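Local coordinates for protein epoxide hydrolase (Aspergillus niger, PDB 3G02) that probably hydrolyses epoxides to vicinal diols as an alpha/beta-hydrolase-fold enzyme, here in an enantioselective form obtained by directed evolution, at residues 13-18 and 179-184; 73-78 and 299-304; 239-244 and 350-355. The protein carries 9 engineered substitutions. All blocks are in the same frame, centred on the assembly; numbering follows the deposited sequence.

Contact 1: 13-18 and 179-184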
loop_
_atom_site.group_PDB
_atom_site.type_symbol
_atom_site.label_atom_id
_atom_site.label_comp_id
_atom_site.label_asym_id
_atom_site.label_seq_id
_atom_site.Cartn_x
_atom_site.Cartn_y
_atom_site.Cartn_z
ATOM N N ALA A 13 -24.868 35.435 -7.603
ATOM C CA ALA A 13 -23.464 35.042 -7.738
ATOM C C ALA A 13 -22.559 36.264 -7.851
ATOM O O ALA A 13 -22.859 37.207 -8.592
ATOM C CB ALA A 13 -23.270 34.126 -8.942
ATOM N N SER A 14 -21.458 36.244 -7.106
ATOM C CA SER A 14 -20.490 37.333 -7.140
ATOM C C SER A 14 -19.404 37.095 -8.182
ATOM O O SER A 14 -18.880 38.049 -8.755
ATOM C CB SER A 14 -19.877 37.563 -5.755
ATOM O OG SER A 14 -19.309 36.379 -5.225
ATOM N N ILE A 15 -19.081 35.824 -8.434
ATOM C CA ILE A 15 -18.025 35.462 -9.385
ATOM C C ILE A 15 -18.495 35.400 -10.839
ATOM O O ILE A 15 -19.693 35.294 -11.118
ATOM C CB ILE A 15 -17.333 34.121 -9.010
ATOM C CG1 ILE A 15 -18.363 32.989 -8.882
ATOM C CG2 ILE A 15 -16.514 34.288 -7.735
ATOM C CD1 ILE A 15 -17.777 31.589 -9.026
ATOM N N SER A 16 -17.530 35.466 -11.752
ATOM C CA SER A 16 -17.781 35.418 -13.186
ATOM C C SER A 16 -17.785 33.975 -13.682
ATOM O O SER A 16 -16.951 33.176 -13.247
ATOM C CB SER A 16 -16.702 36.211 -13.925
ATOM O OG SER A 16 -16.987 36.289 -15.307
ATOM N N PRO A 17 -18.722 33.628 -14.589
ATOM C CA PRO A 17 -18.680 32.294 -15.184
ATOM C C PRO A 17 -17.481 32.127 -16.117
ATOM O O PRO A 17 -17.308 32.901 -17.063
ATOM C CB PRO A 17 -19.998 32.208 -15.965
ATOM C CG PRO A 17 -20.353 33.629 -16.268
ATOM C CD PRO A 17 -19.855 34.428 -15.095
ATOM N N ASN A 18 -16.648 31.132 -15.824
ATOM C CA ASN A 18 -15.545 30.758 -16.698
ATOM C C ASN A 18 -15.781 29.336 -17.194
ATOM O O ASN A 18 -15.345 28.379 -16.552
ATOM C CB ASN A 18 -14.205 30.854 -15.961
ATOM C CG ASN A 18 -13.870 32.272 -15.538
ATOM O OD1 ASN A 18 -13.568 33.126 -16.370
ATOM N ND2 ASN A 18 -13.912 32.525 -14.237
ATOM N N LYS A 179 -20.767 30.217 -1.557
ATOM C CA LYS A 179 -20.961 31.651 -1.327
ATOM C C LYS A 179 -20.709 32.465 -2.597
ATOM O O LYS A 179 -21.490 33.363 -2.940
ATOM C CB LYS A 179 -20.077 32.140 -0.177
ATOM C CG LYS A 179 -20.583 31.719 1.183
ATOM C CD LYS A 179 -19.586 32.019 2.288
ATOM C CE LYS A 179 -20.200 31.739 3.651
ATOM N NZ LYS A 179 -19.178 31.688 4.738
ATOM N N ASP A 180 -19.626 32.138 -3.298
ATOM C CA ASP A 180 -19.278 32.784 -4.565
ATOM C C ASP A 180 -20.372 32.651 -5.620
ATOM O O ASP A 180 -20.580 33.563 -6.425
ATOM C CB ASP A 180 -17.970 32.213 -5.115
ATOM C CG ASP A 180 -16.749 32.700 -4.360
ATOM O OD1 ASP A 180 -16.896 33.498 -3.409
ATOM O OD2 ASP A 180 -15.636 32.264 -4.715
ATOM N N LEU A 181 -21.058 31.509 -5.613
ATOM C CA LEU A 181 -22.129 31.243 -6.572
ATOM C C LEU A 181 -23.455 31.865 -6.144
ATOM O O LEU A 181 -24.457 31.742 -6.854
ATOM C CB LEU A 181 -22.284 29.735 -6.805
ATOM C CG LEU A 181 -21.152 29.049 -7.572
ATOM C CD1 LEU A 181 -21.323 27.537 -7.521
ATOM C CD2 LEU A 181 -21.080 29.537 -9.011
ATOM N N GLY A 182 -23.449 32.522 -4.983
ATOM C CA GLY A 182 -24.598 33.290 -4.492
ATOM C C GLY A 182 -25.432 32.620 -3.421
ATOM O O GLY A 182 -26.576 33.021 -3.174
ATOM N N PHE A 183 -24.871 31.607 -2.765
ATOM C CA PHE A 183 -25.648 30.802 -1.828
ATOM C C PHE A 183 -25.308 31.035 -0.351
ATOM O O PHE A 183 -25.539 30.169 0.491
ATOM C CB PHE A 183 -25.551 29.313 -2.189
ATOM C CG PHE A 183 -25.799 29.017 -3.645
ATOM C CD1 PHE A 183 -26.881 29.585 -4.325
ATOM C CD2 PHE A 183 -24.960 28.146 -4.335
ATOM C CE1 PHE A 183 -27.110 29.297 -5.670
ATOM C CE2 PHE A 183 -25.179 27.851 -5.679
ATOM C CZ PHE A 183 -26.255 28.424 -6.350
ATOM N N GLY A 184 -24.787 32.224 -0.047
ATOM C CA GLY A 184 -24.486 32.619 1.329
ATOM C C GLY A 184 -25.671 32.547 2.281
ATOM O O GLY A 184 -25.495 32.319 3.478
HETATM O O HOH W 1 -16.770 36.646 -4.510
HETATM O O HOH W 2 -20.838 35.969 -2.991
#

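Contact 2: 73-78 and 299-304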
loop_
_atom_site.group_PDB
_atom_site.type_symbol
_atom_site.label_atom_id
_atom_site.label_comp_id
_atom_site.label_asym_id
_atom_site.label_seq_id
_atom_site.Cartn_x
_atom_site.Cartn_y
_atom_site.Cartn_z
ATOM N N PHE A 73 -10.310 0.988 -26.015
ATOM C CA PHE A 73 -10.632 2.242 -25.334
ATOM C C PHE A 73 -10.403 3.499 -26.172
ATOM O O PHE A 73 -9.351 3.666 -26.788
ATOM C CB PHE A 73 -9.869 2.346 -24.006
ATOM C CG PHE A 73 -10.221 3.569 -23.201
ATOM C CD1 PHE A 73 -11.418 3.631 -22.492
ATOM C CD2 PHE A 73 -9.362 4.659 -23.159
ATOM C CE1 PHE A 73 -11.751 4.764 -21.747
ATOM C CE2 PHE A 73 -9.685 5.796 -22.417
ATOM C CZ PHE A 73 -10.885 5.847 -21.710
ATOM N N ASP A 74 -11.398 4.383 -26.167
ATOM C CA ASP A 74 -11.286 5.687 -26.811
ATOM C C ASP A 74 -11.721 6.770 -25.823
ATOM O O ASP A 74 -12.864 6.790 -25.361
ATOM C CB ASP A 74 -12.124 5.729 -28.098
ATOM C CG ASP A 74 -11.943 7.025 -28.898
ATOM O OD1 ASP A 74 -11.111 7.889 -28.532
ATOM O OD2 ASP A 74 -12.657 7.171 -29.915
ATOM N N TRP A 75 -10.792 7.665 -25.506
ATOM C CA TRP A 75 -11.049 8.767 -24.587
ATOM C C TRP A 75 -12.105 9.754 -25.100
ATOM O O TRP A 75 -12.886 10.296 -24.315
ATOM C CB TRP A 75 -9.739 9.506 -24.292
ATOM C CG TRP A 75 -9.911 10.741 -23.468
ATOM C CD1 TRP A 75 -9.905 12.030 -23.917
ATOM C CD2 TRP A 75 -10.135 10.808 -22.053
ATOM N NE1 TRP A 75 -10.104 12.896 -22.873
ATOM C CE2 TRP A 75 -10.245 12.176 -21.714
ATOM C CE3 TRP A 75 -10.243 9.847 -21.036
ATOM C CZ2 TRP A 75 -10.461 12.608 -20.401
ATOM C CZ3 TRP A 75 -10.456 10.277 -19.733
ATOM C CH2 TRP A 75 -10.568 11.647 -19.427
ATOM N N ARG A 76 -12.124 9.985 -26.412
ATOM C CA ARG A 76 -12.929 11.077 -26.981
ATOM C C ARG A 76 -14.445 11.025 -26.715
ATOM O O ARG A 76 -15.020 12.047 -26.338
ATOM C CB ARG A 76 -12.634 11.276 -28.476
ATOM C CG ARG A 76 -11.208 11.717 -28.793
ATOM C CD ARG A 76 -10.867 13.079 -28.197
ATOM N NE ARG A 76 -9.491 13.458 -28.511
ATOM C CZ ARG A 76 -8.727 14.242 -27.755
ATOM N NH1 ARG A 76 -9.186 14.736 -26.612
ATOM N NH2 ARG A 76 -7.487 14.519 -28.136
ATOM N N PRO A 77 -15.101 9.857 -26.910
ATOM C CA PRO A 77 -16.522 9.779 -26.538
ATOM C C PRO A 77 -16.800 10.075 -25.059
ATOM O O PRO A 77 -17.799 10.725 -24.735
ATOM C CB PRO A 77 -16.891 8.329 -26.870
ATOM C CG PRO A 77 -15.929 7.938 -27.938
ATOM C CD PRO A 77 -14.641 8.593 -27.513
ATOM N N PHE A 78 -15.926 9.603 -24.173
ATOM C CA PHE A 78 -16.048 9.913 -22.752
ATOM C C PHE A 78 -15.863 11.406 -22.497
ATOM O O PHE A 78 -16.633 12.012 -21.752
ATOM C CB PHE A 78 -15.045 9.089 -21.940
ATOM C CG PHE A 78 -15.030 9.412 -20.468
ATOM C CD1 PHE A 78 -16.176 9.278 -19.686
ATOM C CD2 PHE A 78 -13.853 9.828 -19.860
ATOM C CE1 PHE A 78 -16.146 9.571 -18.320
ATOM C CE2 PHE A 78 -13.812 10.121 -18.499
ATOM C CZ PHE A 78 -14.960 9.992 -17.729
ATOM N N VAL A 299 -10.110 5.614 -14.376
ATOM C CA VAL A 299 -8.664 5.508 -14.202
ATOM C C VAL A 299 -7.921 6.434 -15.173
ATOM O O VAL A 299 -6.974 7.117 -14.776
ATOM C CB VAL A 299 -8.177 4.038 -14.306
ATOM C CG1 VAL A 299 -6.661 3.956 -14.311
ATOM C CG2 VAL A 299 -8.732 3.210 -13.143
ATOM N N SER A 300 -8.362 6.474 -16.430
ATOM C CA SER A 300 -7.762 7.377 -17.416
ATOM C C SER A 300 -7.914 8.833 -16.995
ATOM O O SER A 300 -6.978 9.616 -17.124
ATOM C CB SER A 300 -8.373 7.166 -18.804
ATOM O OG SER A 300 -8.112 5.853 -19.269
ATOM N N LEU A 301 -9.089 9.185 -16.473
ATOM C CA LEU A 301 -9.344 10.527 -15.961
ATOM C C LEU A 301 -8.355 10.893 -14.853
ATOM O O LEU A 301 -7.765 11.972 -14.875
ATOM C CB LEU A 301 -10.787 10.635 -15.462
ATOM C CG LEU A 301 -11.219 11.921 -14.753
ATOM C CD1 LEU A 301 -11.100 13.149 -15.662
ATOM C CD2 LEU A 301 -12.637 11.758 -14.221
ATOM N N TYR A 302 -8.172 9.983 -13.896
ATOM C CA TYR A 302 -7.176 10.187 -12.841
ATOM C C TYR A 302 -5.762 10.315 -13.404
ATOM O O TYR A 302 -4.988 11.180 -12.974
ATOM C CB TYR A 302 -7.224 9.039 -11.830
ATOM C CG TYR A 302 -8.054 9.319 -10.601
ATOM C CD1 TYR A 302 -9.365 9.791 -10.705
ATOM C CD2 TYR A 302 -7.537 9.090 -9.325
ATOM C CE1 TYR A 302 -10.132 10.043 -9.571
ATOM C CE2 TYR A 302 -8.296 9.331 -8.189
ATOM C CZ TYR A 302 -9.593 9.805 -8.318
ATOM O OH TYR A 302 -10.335 10.042 -7.190
ATOM N N TRP A 303 -5.427 9.457 -14.366
ATOM C CA TRP A 303 -4.084 9.453 -14.950
ATOM C C TRP A 303 -3.768 10.779 -15.635
ATOM O O TRP A 303 -2.725 11.399 -15.378
ATOM C CB TRP A 303 -3.925 8.311 -15.956
ATOM C CG TRP A 303 -2.590 8.352 -16.644
ATOM C CD1 TRP A 303 -2.316 8.885 -17.875
ATOM C CD2 TRP A 303 -1.343 7.867 -16.132
ATOM N NE1 TRP A 303 -0.979 8.755 -18.162
ATOM C CE2 TRP A 303 -0.356 8.134 -17.110
ATOM C CE3 TRP A 303 -0.961 7.235 -14.939
ATOM C CZ2 TRP A 303 0.985 7.781 -16.937
ATOM C CZ3 TRP A 303 0.377 6.890 -14.764
ATOM C CH2 TRP A 303 1.332 7.163 -15.760
ATOM N N LEU A 304 -4.694 11.209 -16.485
ATOM C CA LEU A 304 -4.496 12.386 -17.329
ATOM C C LEU A 304 -4.505 13.708 -16.567
ATOM O O LEU A 304 -4.092 14.737 -17.102
ATOM C CB LEU A 304 -5.532 12.402 -18.458
ATOM C CG LEU A 304 -5.434 11.246 -19.459
ATOM C CD1 LEU A 304 -6.714 11.113 -20.274
ATOM C CD2 LEU A 304 -4.221 11.430 -20.376
#

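Contact 3: 239-244 and 350-355. Engineered in segment 350-355: Val351 (natural residue Cys).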
loop_
_atom_site.group_PDB
_atom_site.type_symbol
_atom_site.label_atom_id
_atom_site.label_comp_id
_atom_site.label_asym_id
_atom_site.label_seq_id
_atom_site.Cartn_x
_atom_site.Cartn_y
_atom_site.Cartn_z
ATOM N N ILE A 239 -22.063 -4.830 10.615
ATOM C CA ILE A 239 -20.902 -4.599 11.472
ATOM C C ILE A 239 -19.770 -5.580 11.144
ATOM O O ILE A 239 -18.603 -5.197 11.130
ATOM C CB ILE A 239 -21.276 -4.654 12.985
ATOM C CG1 ILE A 239 -22.318 -3.575 13.326
ATOM C CG2 ILE A 239 -20.033 -4.536 13.874
ATOM C CD1 ILE A 239 -21.937 -2.163 12.928
ATOM N N ALA A 240 -20.124 -6.832 10.866
ATOM C CA ALA A 240 -19.148 -7.846 10.460
ATOM C C ALA A 240 -18.429 -7.443 9.172
ATOM O O ALA A 240 -17.208 -7.579 9.073
ATOM C CB ALA A 240 -19.821 -9.202 10.293
ATOM N N ARG A 241 -19.186 -6.944 8.197
ATOM C CA ARG A 241 -18.591 -6.455 6.945
ATOM C C ARG A 241 -17.688 -5.249 7.209
ATOM O O ARG A 241 -16.605 -5.137 6.621
ATOM C CB ARG A 241 -19.669 -6.139 5.902
ATOM C CG ARG A 241 -20.487 -7.365 5.484
ATOM C CD ARG A 241 -21.330 -7.119 4.234
ATOM N NE ARG A 241 -22.303 -6.039 4.407
ATOM C CZ ARG A 241 -23.504 -6.182 4.967
ATOM N NH1 ARG A 241 -23.899 -7.367 5.418
ATOM N NH2 ARG A 241 -24.314 -5.135 5.077
ATOM N N MET A 242 -18.171 -4.315 8.029
ATOM C CA MET A 242 -17.423 -3.099 8.360
ATOM C C MET A 242 -16.070 -3.460 8.972
ATOM O O MET A 242 -15.029 -2.901 8.619
ATOM C CB MET A 242 -18.225 -2.248 9.345
ATOM C CG MET A 242 -17.431 -1.129 9.995
ATOM S SD MET A 242 -18.230 -0.539 11.489
ATOM C CE MET A 242 -17.776 -1.821 12.650
ATOM N N GLU A 243 -16.106 -4.421 9.898
ATOM C CA GLU A 243 -14.912 -4.910 10.598
ATOM C C GLU A 243 -13.909 -5.573 9.652
ATOM O O GLU A 243 -12.707 -5.307 9.744
ATOM C CB GLU A 243 -15.295 -5.872 11.729
ATOM C CG GLU A 243 -15.875 -5.197 12.969
ATOM C CD GLU A 243 -16.427 -6.187 13.993
ATOM O OE1 GLU A 243 -16.418 -7.410 13.733
ATOM O OE2 GLU A 243 -16.880 -5.732 15.064
ATOM N N LYS A 244 -14.405 -6.430 8.756
ATOM C CA LYS A 244 -13.575 -7.024 7.701
ATOM C C LYS A 244 -12.943 -5.943 6.824
ATOM O O LYS A 244 -11.757 -6.030 6.481
ATOM C CB LYS A 244 -14.369 -8.010 6.837
ATOM C CG LYS A 244 -13.537 -8.600 5.698
ATOM C CD LYS A 244 -14.259 -9.683 4.942
ATOM C CE LYS A 244 -13.342 -10.293 3.888
ATOM N NZ LYS A 244 -14.023 -11.384 3.144
ATOM N N LEU A 350 -18.957 0.204 2.329
ATOM C CA LEU A 350 -17.731 -0.276 2.974
ATOM C C LEU A 350 -17.881 -0.526 4.466
ATOM O O LEU A 350 -17.380 -1.522 4.988
ATOM C CB LEU A 350 -16.581 0.714 2.741
ATOM C CG LEU A 350 -16.359 1.160 1.293
ATOM C CD1 LEU A 350 -15.217 2.156 1.210
ATOM C CD2 LEU A 350 -16.092 -0.050 0.411
ATOM N N VAL A 351 -18.572 0.382 5.144
ATOM C CA VAL A 351 -18.642 0.364 6.599
ATOM C C VAL A 351 -20.095 0.603 7.021
ATOM O O VAL A 351 -20.438 1.672 7.534
ATOM C CB VAL A 351 -17.648 1.382 7.219
ATOM C CG1 VAL A 351 -16.219 0.864 7.092
ATOM C CG2 VAL A 351 -17.759 2.750 6.546
ATOM N N PRO A 352 -20.960 -0.402 6.781
ATOM C CA PRO A 352 -22.406 -0.209 6.894
ATOM C C PRO A 352 -22.920 -0.203 8.333
ATOM O O PRO A 352 -23.571 -1.156 8.779
ATOM C CB PRO A 352 -22.987 -1.364 6.068
ATOM C CG PRO A 352 -21.930 -2.412 6.048
ATOM C CD PRO A 352 -20.609 -1.777 6.379
ATOM N N VAL A 353 -22.621 0.887 9.036
ATOM C CA VAL A 353 -23.089 1.114 10.402
ATOM C C VAL A 353 -24.604 1.347 10.399
ATOM O O VAL A 353 -25.141 1.901 9.437
ATOM C CB VAL A 353 -22.341 2.297 11.091
ATOM C CG1 VAL A 353 -20.893 1.922 11.360
ATOM C CG2 VAL A 353 -22.418 3.575 10.264
ATOM N N PRO A 354 -25.299 0.898 11.463
ATOM C CA PRO A 354 -26.760 0.944 11.491
ATOM C C PRO A 354 -27.329 2.321 11.840
ATOM O O PRO A 354 -26.606 3.190 12.332
ATOM C CB PRO A 354 -27.105 -0.054 12.597
ATOM C CG PRO A 354 -25.975 0.059 13.546
ATOM C CD PRO A 354 -24.750 0.307 12.699
ATOM N N ARG A 355 -28.629 2.488 11.602
ATOM C CA ARG A 355 -29.351 3.718 11.917
ATOM C C ARG A 355 -29.126 4.205 13.355
ATOM O O ARG A 355 -28.863 5.387 13.571
ATOM C CB ARG A 355 -30.851 3.540 11.647
ATOM C CG ARG A 355 -31.680 4.780 11.941
ATOM C CD ARG A 355 -33.148 4.592 11.599
ATOM N NE ARG A 355 -33.901 5.817 11.865
ATOM C CZ ARG A 355 -35.084 6.113 11.333
ATOM N NH1 ARG A 355 -35.673 5.277 10.487
ATOM N NH2 ARG A 355 -35.679 7.258 11.646
#

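Contact 1: 13-18 and 179-184
The backbones of Ala13 and Gly182 pass with their CA atoms 3.9 Å apart, where the irregular chain of 13-18 crosses the C-terminal end of helix 167-180. That helix closes with a Schellman motif in which Gly182 takes positive phi (102°), and Gly182, having no side chain, leaves the approach to the Ala13 backbone open. The meeting point is the carbonyl of Asp180. Ser14 N donates to Asp180 O at 2.9 Å from a position tilted 25° out of the carbonyl plane, while Ile15 N adds a longer, weak bond to the same oxygen.

Ile15 carries most of the apolar contact. Its CG1 branch, placed between its own backbone N and carbonyl carbon (chi1 56°), comes down on Asp180 O, and CG2 lies 3.6 Å from Asp180 CB, the two side chains crossing at about a right angle. Farther along, Ile15 CD1 reaches Leu181 CD2 at 3.9 Å. Ile15 CG2 also lies against the carboxylate, whose OD1 takes its main hydrogen bond from Gln176 NE2. Thr90 of strand 87-92 also touches Ile15, so this surface contact lays the N-terminal arm between the helix end and the edge of the central sheet.

Two waters bridge from Ser14 OG, one giving a weak bond to Asp180 OD1 and the other donating to Lys179 O at 2.7 Å.

Contact 2: 73-78 and 299-304
Leu304 CD1 sits over one face of the Trp75 indole, 3.7 Å from the centroid of the six-membered ring and only 5° off its normal, a CH-pi contact; at the indole edge, in plane, lies Arg76 NH1. Phe78 is met at its edge twice, by Leu301 CB across the contact and by Trp75 CE3 from its own helix. These aromatic groups pack helix 75-82, from the N-terminal region, against helix 292-304 of the cap inserted into the alpha/beta hydrolase fold.

Trp75 is thrown across by its first torsion, with CG anti to the backbone N (chi1 174°). The far rim of its ring then borders the helix backbone, CZ3 lying 3.7 Å from Leu301 N, while CH2 touches Leu301 CD1 at 4.1 Å. The indole N-H is used within the same helix: Trp75 NE1 is hydrogen-bonded to Glu79 OE2.

Phe73 meets the residue just before Leu301, with CE2 3.5 Å from Ser300 OG; Ser300 CB also borders Trp75. The buried Ser300 hydroxyl is hydrogen-bonded to Leu296 O and to Trp69 NE1. Asp74 N-caps helix 75-82: Arg76 N donates to Asp74 OD1 at 3.1 Å, meeting it from above the carboxylate plane.

Contact 3: 239-244 and 350-355
Met242 has its CG anti to the backbone N (chi1 167°), which brings CG within 3.7 Å of Val351 CG1, while the bend at chi3 takes the methyl end away from the loop. Ile239, a turn earlier, has its CB directed off the loop, but the second torsion (chi2 -54°) folds CD1 back to within 3.8 Å of Pro354 CD. Arg241 bends at chi3 (-60°), and its chain crosses Pro352 at about a right angle, with NH2 3.7 Å from Pro352 CG.

This joins helix 233-248, in the cap insertion of the alpha/beta hydrolase fold, to the loop that leaves core strand 340-345. The loop is bent by an inverse gamma turn centred on Pro352, closed by Val353 N donating to Val351 O at 2.8 Å. The turn presents Pro352 CD to Met242 CB, at 3.8 Å, while its CG and CB lie beside Arg241, so the proline is flanked by two neighbouring residues of the helix. Val351 is an engineered residue, cysteine in the natural sequence; Phe245, Met246 and Phe216 also touch its side chain.

No hydrogen bond crosses between the segments, and the join is one of van der Waals contact. Arg241 NH2 has a weak bond to Pro347 O farther back on the loop. The Met242 torsions and side-chain contacts, including that of SD with Val353 CG1, describe one of two modelled conformers.

At the first residue of 350-355, the Leu350 CB points away from 239-244; its side chain touches His375, a predicted catalytic residue, and also Trp285 and Phe245, the next residue of the helix. Leu350 O lies 3.7 Å from Met242 CA.

In the fold
Contact 1 joins the N-terminal region to the alpha/beta hydrolase core, contact 2 joins it to the cap, and contact 3 joins the cap to the core. The centres of contacts 1 and 2 are 30 Å apart. Contacts 2 and 3 both hold the cap, and lie on opposite sides of the chain's centre, with nearest atoms about 13 Å apart. Contact 3 alone approaches the active site: the Leu350 side chain is about 3 Å from that of His375 and about 5 Å from that of Asp193, both predicted active-site residues, and about 4 Å from a bound formic acid, probably from crystallisation. Contact 1, centred 39 Å from contact 3, is remote from it.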